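Local coordinates for prolyl-tRNA synthetase (Naegleria fowleri, PDB 6UYH), which probably attaches proline to its cognate tRNA at the expense of ATP, as a class II aminoacyl-tRNA synthetase, at residues C298-I303 against A329-K334; K320-E325 against S387-D392; L357-G362 against I371-R376; R375-E380 against D399-S404. All coordinates share one frame; numbering follows the deposited sequence.

Contact 1 of 4, residues C298-I303 against A329-K334. With EDO (1,2-ethanediol), chain R.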
loop_
_atom_site.group_PDB
_atom_site.type_symbol
_atom_site.label_atom_id
_atom_site.label_comp_id
_atom_site.label_asym_id
_atom_site.label_seq_id
_atom_site.Cartn_x
_atom_site.Cartn_y
_atom_site.Cartn_z
ATOM N N CYS A 298 14.960 -3.132 13.425
ATOM C CA CYS A 298 15.341 -3.374 14.808
ATOM C C CYS A 298 16.258 -2.232 15.217
ATOM O O CYS A 298 17.271 -1.984 14.553
ATOM C CB CYS A 298 16.047 -4.724 14.966
ATOM S SG CYS A 298 16.791 -5.003 16.593
ATOM N N GLN A 299 15.898 -1.526 16.285
ATOM C CA GLN A 299 16.726 -0.407 16.725
ATOM C C GLN A 299 17.813 -0.829 17.700
ATOM O O GLN A 299 18.910 -0.258 17.688
ATOM C CB GLN A 299 15.853 0.667 17.367
ATOM C CG GLN A 299 14.830 1.263 16.411
ATOM C CD GLN A 299 13.821 2.106 17.144
ATOM O OE1 GLN A 299 13.128 1.619 18.038
ATOM N NE2 GLN A 299 13.743 3.383 16.788
ATOM N N VAL A 300 17.526 -1.807 18.554
ATOM C CA VAL A 300 18.450 -2.242 19.598
ATOM C C VAL A 300 18.436 -3.760 19.627
ATOM O O VAL A 300 17.364 -4.367 19.692
ATOM C CB VAL A 300 18.067 -1.686 20.987
ATOM C CG1 VAL A 300 19.083 -2.139 22.038
ATOM C CG2 VAL A 300 17.952 -0.168 20.962
ATOM N N VAL A 301 19.613 -4.379 19.570
ATOM C CA VAL A 301 19.743 -5.821 19.763
ATOM C C VAL A 301 20.462 -6.058 21.085
ATOM O O VAL A 301 21.492 -5.430 21.363
ATOM C CB VAL A 301 20.470 -6.501 18.584
ATOM C CG1 VAL A 301 21.884 -5.941 18.382
ATOM C CG2 VAL A 301 20.493 -8.024 18.774
ATOM N N VAL A 302 19.899 -6.937 21.915
ATOM C CA VAL A 302 20.457 -7.267 23.223
ATOM C C VAL A 302 21.124 -8.630 23.121
ATOM O O VAL A 302 20.507 -9.597 22.661
ATOM C CB VAL A 302 19.373 -7.266 24.316
ATOM C CG1 VAL A 302 20.000 -7.480 25.696
ATOM C CG2 VAL A 302 18.579 -5.974 24.292
ATOM N N ILE A 303 22.384 -8.709 23.533
ATOM C CA ILE A 303 23.127 -9.960 23.408
ATOM C C ILE A 303 23.699 -10.364 24.763
ATOM O O ILE A 303 24.576 -9.675 25.301
ATOM C CB ILE A 303 24.232 -9.844 22.347
ATOM C CG1 ILE A 303 23.637 -9.398 21.008
ATOM C CG2 ILE A 303 24.966 -11.168 22.192
ATOM C CD1 ILE A 303 24.631 -9.355 19.872
ATOM N N ALA A 329 8.665 0.518 26.210
ATOM C CA ALA A 329 8.863 1.902 25.803
ATOM C C ALA A 329 8.682 2.109 24.310
ATOM O O ALA A 329 8.848 3.236 23.836
ATOM C CB ALA A 329 10.255 2.383 26.220
ATOM N N GLY A 330 8.341 1.067 23.562
ATOM C CA GLY A 330 8.095 1.206 22.146
ATOM C C GLY A 330 9.327 1.137 21.280
ATOM O O GLY A 330 9.250 1.472 20.095
ATOM N N ILE A 331 10.458 0.723 21.833
ATOM C CA ILE A 331 11.679 0.546 21.058
ATOM C C ILE A 331 11.625 -0.818 20.378
ATOM O O ILE A 331 11.248 -1.820 21.000
ATOM C CB ILE A 331 12.911 0.679 21.970
ATOM C CG1 ILE A 331 12.953 2.082 22.595
ATOM C CG2 ILE A 331 14.199 0.343 21.220
ATOM C CD1 ILE A 331 13.948 2.235 23.739
ATOM N N ARG A 332 11.983 -0.862 19.094
ATOM C CA ARG A 332 12.011 -2.125 18.361
ATOM C C ARG A 332 13.277 -2.870 18.769
ATOM O O ARG A 332 14.380 -2.539 18.335
ATOM C CB ARG A 332 11.933 -1.873 16.863
ATOM C CG ARG A 332 10.615 -1.228 16.461
ATOM C CD ARG A 332 10.495 -0.987 14.952
ATOM N NE ARG A 332 11.501 -0.064 14.420
ATOM C CZ ARG A 332 11.438 1.263 14.513
ATOM N NH1 ARG A 332 10.421 1.843 15.138
ATOM N NH2 ARG A 332 12.398 2.017 13.981
ATOM N N VAL A 333 13.121 -3.874 19.624
ATOM C CA VAL A 333 14.246 -4.508 20.298
ATOM C C VAL A 333 14.212 -5.997 20.000
ATOM O O VAL A 333 13.134 -6.592 19.883
ATOM C CB VAL A 333 14.222 -4.238 21.822
ATOM C CG1 VAL A 333 12.894 -4.678 22.437
ATOM C CG2 VAL A 333 15.385 -4.922 22.529
ATOM N N LYS A 334 15.391 -6.590 19.851
ATOM C CA LYS A 334 15.535 -8.028 19.707
ATOM C C LYS A 334 16.468 -8.563 20.782
ATOM O O LYS A 334 17.393 -7.877 21.221
ATOM C CB LYS A 334 16.065 -8.400 18.322
ATOM C CG LYS A 334 15.017 -8.269 17.235
ATOM C CD LYS A 334 15.452 -8.926 15.939
ATOM C CE LYS A 334 14.326 -8.894 14.918
ATOM N NZ LYS A 334 13.057 -9.434 15.488
HETATM C C1 EDO R . 11.114 4.315 19.890
HETATM O O1 EDO R . 10.539 5.596 20.174
HETATM C C2 EDO R . 11.005 4.051 18.396
HETATM O O2 EDO R . 11.674 5.102 17.685
#

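Contact 2 of 4, residues K320-E325 against S387-D392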
loop_
_atom_site.group_PDB
_atom_site.type_symbol
_atom_site.label_atom_id
_atom_site.label_comp_id
_atom_site.label_asym_id
_atom_site.label_seq_id
_atom_site.Cartn_x
_atom_site.Cartn_y
_atom_site.Cartn_z
ATOM N N LYS A 320 16.531 -10.412 30.047
ATOM C CA LYS A 320 15.100 -10.389 29.765
ATOM C C LYS A 320 14.461 -9.103 30.276
ATOM O O LYS A 320 13.562 -8.549 29.633
ATOM C CB LYS A 320 14.423 -11.612 30.384
ATOM N N GLU A 321 14.920 -8.609 31.431
ATOM C CA GLU A 321 14.380 -7.365 31.972
ATOM C C GLU A 321 14.751 -6.167 31.104
ATOM O O GLU A 321 13.937 -5.256 30.914
ATOM C CB GLU A 321 14.866 -7.168 33.407
ATOM C CG GLU A 321 14.208 -8.119 34.397
ATOM C CD GLU A 321 14.880 -8.117 35.753
ATOM O OE1 GLU A 321 14.685 -9.090 36.518
ATOM O OE2 GLU A 321 15.603 -7.143 36.053
ATOM N N ILE A 322 15.977 -6.144 30.576
ATOM C CA ILE A 322 16.367 -5.070 29.667
ATOM C C ILE A 322 15.502 -5.103 28.419
ATOM O O ILE A 322 14.997 -4.070 27.963
ATOM C CB ILE A 322 17.862 -5.178 29.316
ATOM C CG1 ILE A 322 18.719 -4.875 30.549
ATOM C CG2 ILE A 322 18.198 -4.256 28.134
ATOM C CD1 ILE A 322 20.085 -5.511 30.516
ATOM N N TYR A 323 15.322 -6.294 27.847
ATOM C CA TYR A 323 14.471 -6.435 26.670
ATOM C C TYR A 323 13.067 -5.909 26.940
ATOM O O TYR A 323 12.509 -5.148 26.142
ATOM C CB TYR A 323 14.421 -7.903 26.238
ATOM C CG TYR A 323 13.419 -8.178 25.138
ATOM C CD1 TYR A 323 13.787 -8.103 23.803
ATOM C CD2 TYR A 323 12.103 -8.518 25.439
ATOM C CE1 TYR A 323 12.869 -8.354 22.794
ATOM C CE2 TYR A 323 11.183 -8.763 24.444
ATOM C CZ TYR A 323 11.567 -8.682 23.123
ATOM O OH TYR A 323 10.648 -8.932 22.133
ATOM N N ASN A 324 12.480 -6.305 28.070
ATOM C CA ASN A 324 11.084 -5.972 28.323
ATOM C C ASN A 324 10.892 -4.479 28.576
ATOM O O ASN A 324 9.878 -3.903 28.167
ATOM C CB ASN A 324 10.565 -6.807 29.495
ATOM C CG ASN A 324 10.450 -8.280 29.144
ATOM O OD1 ASN A 324 9.883 -8.641 28.111
ATOM N ND2 ASN A 324 11.008 -9.136 29.989
ATOM N N GLU A 325 11.852 -3.828 29.239
ATOM C CA GLU A 325 11.691 -2.400 29.494
ATOM C C GLU A 325 11.761 -1.600 28.200
ATOM O O GLU A 325 10.977 -0.666 27.998
ATOM C CB GLU A 325 12.737 -1.905 30.487
ATOM C CG GLU A 325 12.499 -0.460 30.884
ATOM C CD GLU A 325 13.431 0.020 31.966
ATOM O OE1 GLU A 325 14.158 -0.818 32.539
ATOM O OE2 GLU A 325 13.433 1.238 32.242
ATOM N N SER A 387 21.687 2.162 36.707
ATOM C CA SER A 387 20.933 3.231 37.345
ATOM C C SER A 387 20.529 4.314 36.355
ATOM O O SER A 387 19.578 5.056 36.618
ATOM C CB SER A 387 21.746 3.845 38.488
ATOM O OG SER A 387 22.917 4.485 38.012
ATOM N N GLU A 388 21.225 4.417 35.224
ATOM C CA GLU A 388 20.904 5.387 34.191
ATOM C C GLU A 388 20.280 4.749 32.961
ATOM O O GLU A 388 20.025 5.452 31.979
ATOM C CB GLU A 388 22.161 6.169 33.797
ATOM C CG GLU A 388 22.882 6.763 34.991
ATOM C CD GLU A 388 23.965 7.746 34.603
ATOM O OE1 GLU A 388 24.454 7.680 33.453
ATOM O OE2 GLU A 388 24.323 8.590 35.451
ATOM N N PHE A 389 20.029 3.443 32.990
ATOM C CA PHE A 389 19.348 2.770 31.897
ATOM C C PHE A 389 17.846 2.972 32.006
ATOM O O PHE A 389 17.266 2.829 33.084
ATOM C CB PHE A 389 19.670 1.275 31.905
ATOM C CG PHE A 389 18.763 0.454 31.029
ATOM C CD1 PHE A 389 19.024 0.319 29.672
ATOM C CD2 PHE A 389 17.651 -0.187 31.561
ATOM C CE1 PHE A 389 18.190 -0.433 28.862
ATOM C CE2 PHE A 389 16.812 -0.936 30.754
ATOM C CZ PHE A 389 17.083 -1.062 29.404
ATOM N N SER A 390 17.213 3.279 30.876
ATOM C CA SER A 390 15.763 3.426 30.808
ATOM C C SER A 390 15.372 3.552 29.344
ATOM O O SER A 390 16.225 3.698 28.465
ATOM C CB SER A 390 15.266 4.641 31.597
ATOM O OG SER A 390 15.588 5.847 30.924
ATOM N N GLY A 391 14.062 3.503 29.096
ATOM C CA GLY A 391 13.571 3.737 27.751
ATOM C C GLY A 391 13.942 5.113 27.239
ATOM O O GLY A 391 14.307 5.273 26.072
ATOM N N ASP A 392 13.874 6.123 28.109
ATOM C CA ASP A 392 14.215 7.481 27.696
ATOM C C ASP A 392 15.702 7.616 27.390
ATOM O O ASP A 392 16.082 8.278 26.417
ATOM C CB ASP A 392 13.802 8.478 28.777
ATOM C CG ASP A 392 12.304 8.702 28.826
ATOM O OD1 ASP A 392 11.586 8.173 27.954
ATOM O OD2 ASP A 392 11.847 9.415 29.742
HETATM O O HOH W 1 11.875 3.144 30.930
#

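Contact 3 of 4, residues L357-G362 against I371-R376. With EDO (1,2-ethanediol), chain B.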
loop_
_atom_site.group_PDB
_atom_site.type_symbol
_atom_site.label_atom_id
_atom_site.label_comp_id
_atom_site.label_asym_id
_atom_site.label_seq_id
_atom_site.Cartn_x
_atom_site.Cartn_y
_atom_site.Cartn_z
ATOM N N LEU A 357 22.027 0.080 17.387
ATOM C CA LEU A 357 22.576 0.015 18.735
ATOM C C LEU A 357 22.583 -1.422 19.229
ATOM O O LEU A 357 21.588 -2.139 19.086
ATOM C CB LEU A 357 21.779 0.898 19.698
ATOM C CG LEU A 357 22.265 0.978 21.146
ATOM C CD1 LEU A 357 23.666 1.613 21.246
ATOM C CD2 LEU A 357 21.260 1.741 21.987
ATOM N N ARG A 358 23.706 -1.837 19.804
ATOM C CA ARG A 358 23.849 -3.151 20.413
ATOM C C ARG A 358 24.101 -2.996 21.907
ATOM O O ARG A 358 24.898 -2.149 22.326
ATOM C CB ARG A 358 24.996 -3.930 19.761
ATOM C CG ARG A 358 25.357 -5.237 20.440
ATOM C CD ARG A 358 26.411 -5.993 19.639
ATOM N NE ARG A 358 27.774 -5.509 19.858
ATOM C CZ ARG A 358 28.608 -5.126 18.894
ATOM N NH1 ARG A 358 28.234 -5.162 17.624
ATOM N NH2 ARG A 358 29.831 -4.710 19.207
ATOM N N ILE A 359 23.406 -3.800 22.706
ATOM C CA ILE A 359 23.639 -3.889 24.145
ATOM C C ILE A 359 24.261 -5.250 24.415
ATOM O O ILE A 359 23.680 -6.284 24.063
ATOM C CB ILE A 359 22.345 -3.693 24.950
ATOM C CG1 ILE A 359 21.814 -2.271 24.743
ATOM C CG2 ILE A 359 22.573 -3.993 26.444
ATOM C CD1 ILE A 359 20.542 -1.956 25.490
ATOM N N GLU A 360 25.457 -5.248 25.006
ATOM C CA GLU A 360 26.153 -6.466 25.407
ATOM C C GLU A 360 26.059 -6.585 26.922
ATOM O O GLU A 360 26.483 -5.675 27.641
ATOM C CB GLU A 360 27.618 -6.441 24.967
ATOM C CG GLU A 360 27.847 -6.172 23.484
ATOM C CD GLU A 360 29.310 -5.893 23.170
ATOM O OE1 GLU A 360 30.156 -6.046 24.079
ATOM O OE2 GLU A 360 29.616 -5.518 22.018
ATOM N N VAL A 361 25.502 -7.694 27.401
ATOM C CA VAL A 361 25.324 -7.937 28.830
ATOM C C VAL A 361 26.263 -9.067 29.226
ATOM O O VAL A 361 26.008 -10.237 28.911
ATOM C CB VAL A 361 23.871 -8.281 29.178
ATOM C CG1 VAL A 361 23.699 -8.345 30.688
ATOM C CG2 VAL A 361 22.922 -7.264 28.564
ATOM N N GLY A 362 27.344 -8.724 29.924
ATOM C CA GLY A 362 28.326 -9.700 30.334
ATOM C C GLY A 362 28.404 -9.854 31.841
ATOM O O GLY A 362 27.966 -8.984 32.603
ATOM N N ILE A 371 26.037 -2.004 31.810
ATOM C CA ILE A 371 25.949 -2.707 30.539
ATOM C C ILE A 371 26.861 -2.012 29.540
ATOM O O ILE A 371 27.287 -0.872 29.735
ATOM C CB ILE A 371 24.507 -2.764 29.994
ATOM C CG1 ILE A 371 23.904 -1.360 29.943
ATOM C CG2 ILE A 371 23.656 -3.690 30.842
ATOM C CD1 ILE A 371 22.574 -1.290 29.229
ATOM N N MET A 372 27.149 -2.716 28.450
ATOM C CA MET A 372 28.023 -2.222 27.395
ATOM C C MET A 372 27.185 -1.888 26.170
ATOM O O MET A 372 26.344 -2.689 25.752
ATOM C CB MET A 372 29.093 -3.260 27.045
ATOM C CG MET A 372 29.974 -2.881 25.865
ATOM S SD MET A 372 31.179 -1.604 26.265
ATOM C CE MET A 372 32.177 -2.455 27.486
ATOM N N LEU A 373 27.404 -0.702 25.609
ATOM C CA LEU A 373 26.694 -0.240 24.426
ATOM C C LEU A 373 27.687 -0.053 23.287
ATOM O O LEU A 373 28.831 0.353 23.513
ATOM C CB LEU A 373 25.947 1.078 24.698
ATOM C CG LEU A 373 24.526 1.011 25.273
ATOM C CD1 LEU A 373 24.495 0.242 26.579
ATOM C CD2 LEU A 373 23.955 2.400 25.479
ATOM N N CYS A 374 27.255 -0.366 22.066
ATOM C CA CYS A 374 28.076 -0.149 20.879
ATOM C C CYS A 374 27.193 0.430 19.787
ATOM O O CYS A 374 26.176 -0.175 19.430
ATOM C CB CYS A 374 28.733 -1.448 20.403
ATOM S SG CYS A 374 29.825 -1.235 18.965
ATOM N N ARG A 375 27.570 1.596 19.266
ATOM C CA ARG A 375 26.783 2.281 18.246
ATOM C C ARG A 375 27.339 1.967 16.861
ATOM O O ARG A 375 28.552 2.048 16.636
ATOM C CB ARG A 375 26.740 3.790 18.496
ATOM C CG ARG A 375 28.087 4.470 18.678
ATOM C CD ARG A 375 27.886 5.916 19.107
ATOM N NE ARG A 375 27.412 6.749 18.003
ATOM C CZ ARG A 375 27.192 8.057 18.096
ATOM N NH1 ARG A 375 27.385 8.681 19.251
ATOM N NH2 ARG A 375 26.779 8.739 17.036
ATOM N N ARG A 376 26.437 1.608 15.941
ATOM C CA ARG A 376 26.806 1.075 14.631
ATOM C C ARG A 376 27.479 2.114 13.738
ATOM O O ARG A 376 28.353 1.766 12.938
ATOM C CB ARG A 376 25.547 0.530 13.948
ATOM C CG ARG A 376 25.730 0.017 12.526
ATOM C CD ARG A 376 26.565 -1.258 12.462
ATOM N NE ARG A 376 26.679 -1.701 11.078
ATOM C CZ ARG A 376 27.647 -1.324 10.245
ATOM N NH1 ARG A 376 28.611 -0.512 10.665
ATOM N NH2 ARG A 376 27.647 -1.760 8.992
HETATM C C1 EDO B . 27.443 7.968 24.008
HETATM O O1 EDO B . 28.169 9.030 24.637
HETATM C C2 EDO B . 28.261 7.413 22.847
HETATM O O2 EDO B . 28.484 8.473 21.912
#

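Contact 4 of 4, residues R375-E380 against D399-S404. With EDO (1,2-ethanediol), chain B; EDO (1,2-ethanediol), chain Z; EDO (1,2-ethanediol), chain Q.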
loop_
_atom_site.group_PDB
_atom_site.type_symbol
_atom_site.label_atom_id
_atom_site.label_comp_id
_atom_site.label_asym_id
_atom_site.label_seq_id
_atom_site.Cartn_x
_atom_site.Cartn_y
_atom_site.Cartn_z
ATOM N N ARG A 375 27.570 1.596 19.266
ATOM C CA ARG A 375 26.783 2.281 18.246
ATOM C C ARG A 375 27.339 1.967 16.861
ATOM O O ARG A 375 28.552 2.048 16.636
ATOM C CB ARG A 375 26.740 3.790 18.496
ATOM C CG ARG A 375 28.087 4.470 18.678
ATOM C CD ARG A 375 27.886 5.916 19.107
ATOM N NE ARG A 375 27.412 6.749 18.003
ATOM C CZ ARG A 375 27.192 8.057 18.096
ATOM N NH1 ARG A 375 27.385 8.681 19.251
ATOM N NH2 ARG A 375 26.779 8.739 17.036
ATOM N N ARG A 376 26.437 1.608 15.941
ATOM C CA ARG A 376 26.806 1.075 14.631
ATOM C C ARG A 376 27.479 2.114 13.738
ATOM O O ARG A 376 28.353 1.766 12.938
ATOM C CB ARG A 376 25.547 0.530 13.948
ATOM C CG ARG A 376 25.730 0.017 12.526
ATOM C CD ARG A 376 26.565 -1.258 12.462
ATOM N NE ARG A 376 26.679 -1.701 11.078
ATOM C CZ ARG A 376 27.647 -1.324 10.245
ATOM N NH1 ARG A 376 28.611 -0.512 10.665
ATOM N NH2 ARG A 376 27.647 -1.760 8.992
ATOM N N ASP A 377 27.092 3.382 13.852
ATOM C CA ASP A 377 27.571 4.377 12.898
ATOM C C ASP A 377 29.053 4.679 13.086
ATOM O O ASP A 377 29.788 4.798 12.100
ATOM C CB ASP A 377 26.730 5.649 12.999
ATOM C CG ASP A 377 26.850 6.319 14.341
ATOM O OD1 ASP A 377 27.068 5.607 15.349
ATOM O OD2 ASP A 377 26.738 7.564 14.377
ATOM N N THR A 378 29.518 4.801 14.336
ATOM C CA THR A 378 30.932 5.054 14.601
ATOM C C THR A 378 31.684 3.849 15.146
ATOM O O THR A 378 32.919 3.865 15.151
ATOM C CB THR A 378 31.103 6.212 15.598
ATOM O OG1 THR A 378 30.544 5.840 16.866
ATOM C CG2 THR A 378 30.413 7.474 15.092
ATOM N N GLY A 379 30.984 2.816 15.606
ATOM C CA GLY A 379 31.639 1.702 16.261
ATOM C C GLY A 379 32.018 1.936 17.709
ATOM O O GLY A 379 32.548 1.019 18.351
ATOM N N GLU A 380 31.762 3.124 18.250
ATOM C CA GLU A 380 32.190 3.415 19.611
ATOM C C GLU A 380 31.490 2.499 20.608
ATOM O O GLU A 380 30.297 2.213 20.481
ATOM C CB GLU A 380 31.908 4.875 19.958
ATOM C CG GLU A 380 32.438 5.279 21.315
ATOM C CD GLU A 380 31.871 6.596 21.803
ATOM O OE1 GLU A 380 31.026 7.186 21.098
ATOM O OE2 GLU A 380 32.269 7.037 22.905
ATOM N N ASP A 399 18.679 8.988 19.309
ATOM C CA ASP A 399 18.627 10.316 18.701
ATOM C C ASP A 399 20.028 10.862 18.466
ATOM O O ASP A 399 20.280 11.542 17.457
ATOM C CB ASP A 399 17.813 11.263 19.578
ATOM C CG ASP A 399 16.339 10.901 19.600
ATOM O OD1 ASP A 399 15.845 10.372 18.584
ATOM O OD2 ASP A 399 15.675 11.145 20.628
ATOM N N LYS A 400 20.956 10.578 19.384
ATOM C CA LYS A 400 22.342 10.993 19.195
ATOM C C LYS A 400 22.942 10.336 17.957
ATOM O O LYS A 400 23.662 10.984 17.190
ATOM C CB LYS A 400 23.159 10.652 20.446
ATOM C CG LYS A 400 24.505 11.337 20.546
ATOM C CD LYS A 400 25.276 10.884 21.789
ATOM C CE LYS A 400 26.210 11.986 22.287
ATOM N NZ LYS A 400 27.620 11.527 22.496
ATOM N N ILE A 401 22.651 9.049 17.743
ATOM C CA ILE A 401 23.120 8.364 16.542
ATOM C C ILE A 401 22.525 9.014 15.299
ATOM O O ILE A 401 23.231 9.292 14.321
ATOM C CB ILE A 401 22.783 6.864 16.613
ATOM C CG1 ILE A 401 23.650 6.171 17.668
ATOM C CG2 ILE A 401 22.966 6.197 15.257
ATOM C CD1 ILE A 401 23.263 4.712 17.902
ATOM N N HIS A 402 21.216 9.276 15.322
ATOM C CA HIS A 402 20.586 9.941 14.185
ATOM C C HIS A 402 21.259 11.277 13.888
ATOM O O HIS A 402 21.600 11.577 12.735
ATOM C CB HIS A 402 19.095 10.161 14.438
ATOM C CG HIS A 402 18.471 11.071 13.428
ATOM N ND1 HIS A 402 17.814 10.595 12.313
ATOM C CD2 HIS A 402 18.469 12.422 13.321
ATOM C CE1 HIS A 402 17.406 11.618 11.580
ATOM N NE2 HIS A 402 17.797 12.735 12.164
ATOM N N ASP A 403 21.432 12.110 14.916
ATOM C CA ASP A 403 22.033 13.424 14.708
ATOM C C ASP A 403 23.439 13.311 14.133
ATOM O O ASP A 403 23.808 14.076 13.234
ATOM C CB ASP A 403 22.049 14.204 16.024
ATOM C CG ASP A 403 20.650 14.537 16.521
ATOM O OD1 ASP A 403 19.684 14.374 15.748
ATOM O OD2 ASP A 403 20.515 14.962 17.684
ATOM N N SER A 404 24.235 12.362 14.631
ATOM C CA SER A 404 25.608 12.212 14.155
ATOM C C SER A 404 25.638 11.790 12.691
ATOM O O SER A 404 26.457 12.291 11.909
ATOM C CB SER A 404 26.356 11.187 15.009
ATOM O OG SER A 404 26.487 11.604 16.361
HETATM C C1 EDO B . 27.443 7.968 24.008
HETATM O O1 EDO B . 28.169 9.030 24.637
HETATM C C2 EDO B . 28.261 7.413 22.847
HETATM O O2 EDO B . 28.484 8.473 21.912
HETATM C C1 EDO Z . 28.622 14.661 16.615
HETATM O O1 EDO Z . 28.549 13.276 16.261
HETATM C C2 EDO Z . 27.747 15.472 15.672
HETATM O O2 EDO Z . 26.394 15.447 16.136
HETATM C C1 EDO Q . 14.465 7.276 17.623
HETATM O O1 EDO Q . 14.111 8.662 17.559
HETATM C C2 EDO Q . 14.435 6.836 19.082
HETATM O O2 EDO Q . 13.217 7.279 19.687
HETATM O O HOH W 2 27.789 11.558 19.282
#

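Contact 1 of 4, residues C298-I303 against A329-K334
Two neighbouring parallel strands of the anticodon-binding domain meet here, Val300 pairing with Val333 and Val301 with Lys334 at CA-CA spacings of 4.8 Å. Arg332 O starts the pairing by accepting two backbone donors, Gln299 N at 2.7 Å and Val300 N at 3.2 Å. Further along, Lys334 N donates to Val300 O, and Val302 N reaches Lys334 O over 2.8 Å with an N-H...O angle of 168°. The Gln299 side chain supplies an additional link: its OE1 takes the Arg332 N-H in the carbonyl plane, on a lone pair, at 2.9 Å. That bond, with those of NE2 to Pro293 O and an ethanediol, helps hold the amide against the Arg332 guanidinium, with CD 3.4 Å above one face, displaced from the centre of the group, and the two planes 22° apart. Arg332 NE is held separately by Ala296 O.

Helix 313-328 joins the two strands in a right-handed beta-alpha-beta crossover, and Gly330 ends the helix in a Schellman motif. On the face bearing Val300 and Val333 the contacts are apolar. Val300 CG2, set anti to the carbonyl carbon, meets Ile331 CG2 at 3.8 Å, and helix 391-415 covers both residues through Ile394. On the face bearing Val301 and Lys334, the sulfur of Cys298 lies alongside the Lys334 aliphatic chain, SG 3.8 Å from CG, and Trp350 of helix 343-353 packs over Val301 and Lys334.

Contact 2 of 4, residues K320-E325 against S387-D392
Phe389 reaches helix 313-328 with the far end of its ring, which meets one apolar and one charged side chain. Ile322 puts its CG2 methyl 3.6 Å from Phe389 CZ, an oblique approach. One helical turn on, the carboxylate of Glu325 comes to the ring edge, OE1 lying 3.2 Å from CE2 and near the ring plane, with the carboxylate and ring planes 82° apart. Phe389 CG is anti to the backbone N (chi1 166°), an orientation that carries the ring across to the helix. The other carboxylate oxygen, Glu325 OE2, lies 3.5 Å from Ser390 CA and accepts a bond of 2.8 Å from a water, which in turn accepts from Gly391 N at 2.9 Å.

In the next shell, Ser390 is the N-cap of helix 391-415, its OG bonded to Ser393 N. Ile371 of strand 370-375 touches both Ile322 and Phe389, so the two meet over the sheet. The water bridge thus ties Glu325 to the first turn of helix 391-415, where the helix dipole would probably favour a negative carboxylate; the CE2 edge of Phe389, with its slightly positive hydrogens, likewise suits OE1.

Contact 3 of 4, residues L357-G362 against I371-R376
Strands 357-361 and 371-375 form an antiparallel pair in the five-stranded mixed sheet of the anticodon-binding domain, their axes 4.7 Å apart with N-to-C directions at 156°. Four backbone bonds link the hydrogen-bonded pairs Arg358-Cys374 and Glu360-Met372; the shortest is Glu360 N to Met372 O at 2.8 Å.

The face of Ile359 and Leu373 is apolar. Ile359 turns both branches to the opposing strand, CG1 beside Leu373 CD1 and CG2 against Ile371 CD1 at 3.9 Å. Leu357 leans back over the partner strand, and its CD1 methyl fits against the branch point of Leu373, 4.2 Å from CG, while resting 3.6 Å from Cys374 O. Helices 313-328 and 391-415 cover this face.

Across the sheet, the face of Arg358 and Glu360 is polar. Met372 runs alongside Glu360, its CG 3.6 Å from OE1. Arg358 folds at chi3 (81°) to lay its guanidinium over Cys374, whose CB lies over one face. Both Arg358 NE (2.8 Å) and NH2 (2.9 Å) converge on Glu360 OE2 within the guanidinium plane, NE meeting the anti lone pair of OE2 and NH2 coming nearly along its C-O bond, while NH1 salt-bridges to Glu351.

Contact 4 of 4, residues R375-E380 against D399-S404
Arg375 meets helix 391-415 through apolar packing, a hydrogen bond and solvent bridges. The apolar part is Ile401: its CD1 lies 3.6 Å from Arg375 CB, and its CG1 covers one face of the guanidinium, 3.8 Å from NE. With Arg375 CG between the backbone N and the carbonyl carbon (chi1 52°) and a bend at chi3, the guanidinium swings along Ile401. Asp377 flanks the same isoleucine, CG 4.0 Å from CG2.

The direct polar link is Arg375 NH2 to Ser404 OG, 3.0 Å long with an N-H...O angle of 154° and only 8° out of the guanidinium plane. A salt bridge within the loop aims the group: NE meets Asp377 OD1 and NH2 meets OD2, each on a syn lone pair and both at 2.9 Å.

Solvent mediates the rest. Arg375 NH1 donates to a water that also takes a weak bond from Lys400 NZ, and to an ethanediol hydroxyl that receives Lys400 NZ and donates to Glu380 OE1. These bridges probably ease the proximity of the cations, 4.3 Å from NH1 to NZ.

Gly379 N to Arg375 O (2.8 Å), Arg375 N to Glu380 O and an ST turn at Thr378 shape a beta hairpin whose connecting turn packs on helix 391-415.

How the contacts relate
Contacts 1 and 3 lie in the same sheet and join directly, strands 300-304 and 357-361 being neighbours in it; Ile303 N and Ile359 O are 2.8 Å apart. Contact 3 is the buried one of the four, built on backbone bonds, with apolar side chains on one face and an Arg358-Glu360 salt bridge on the other, whereas contact 1, at an outermost strand, is only partly buried and adds an amide-guanidinium stack. Contacts 2 and 4 each set helix 391-415 or its N-cap against another element, about 19 Å between centres: contact 2 uses an aromatic edge and a water, contact 4 an arginine, aimed by a salt bridge in its own loop, that hydrogen-bonds to Ser404. Contacts 3 and 4 share Arg375.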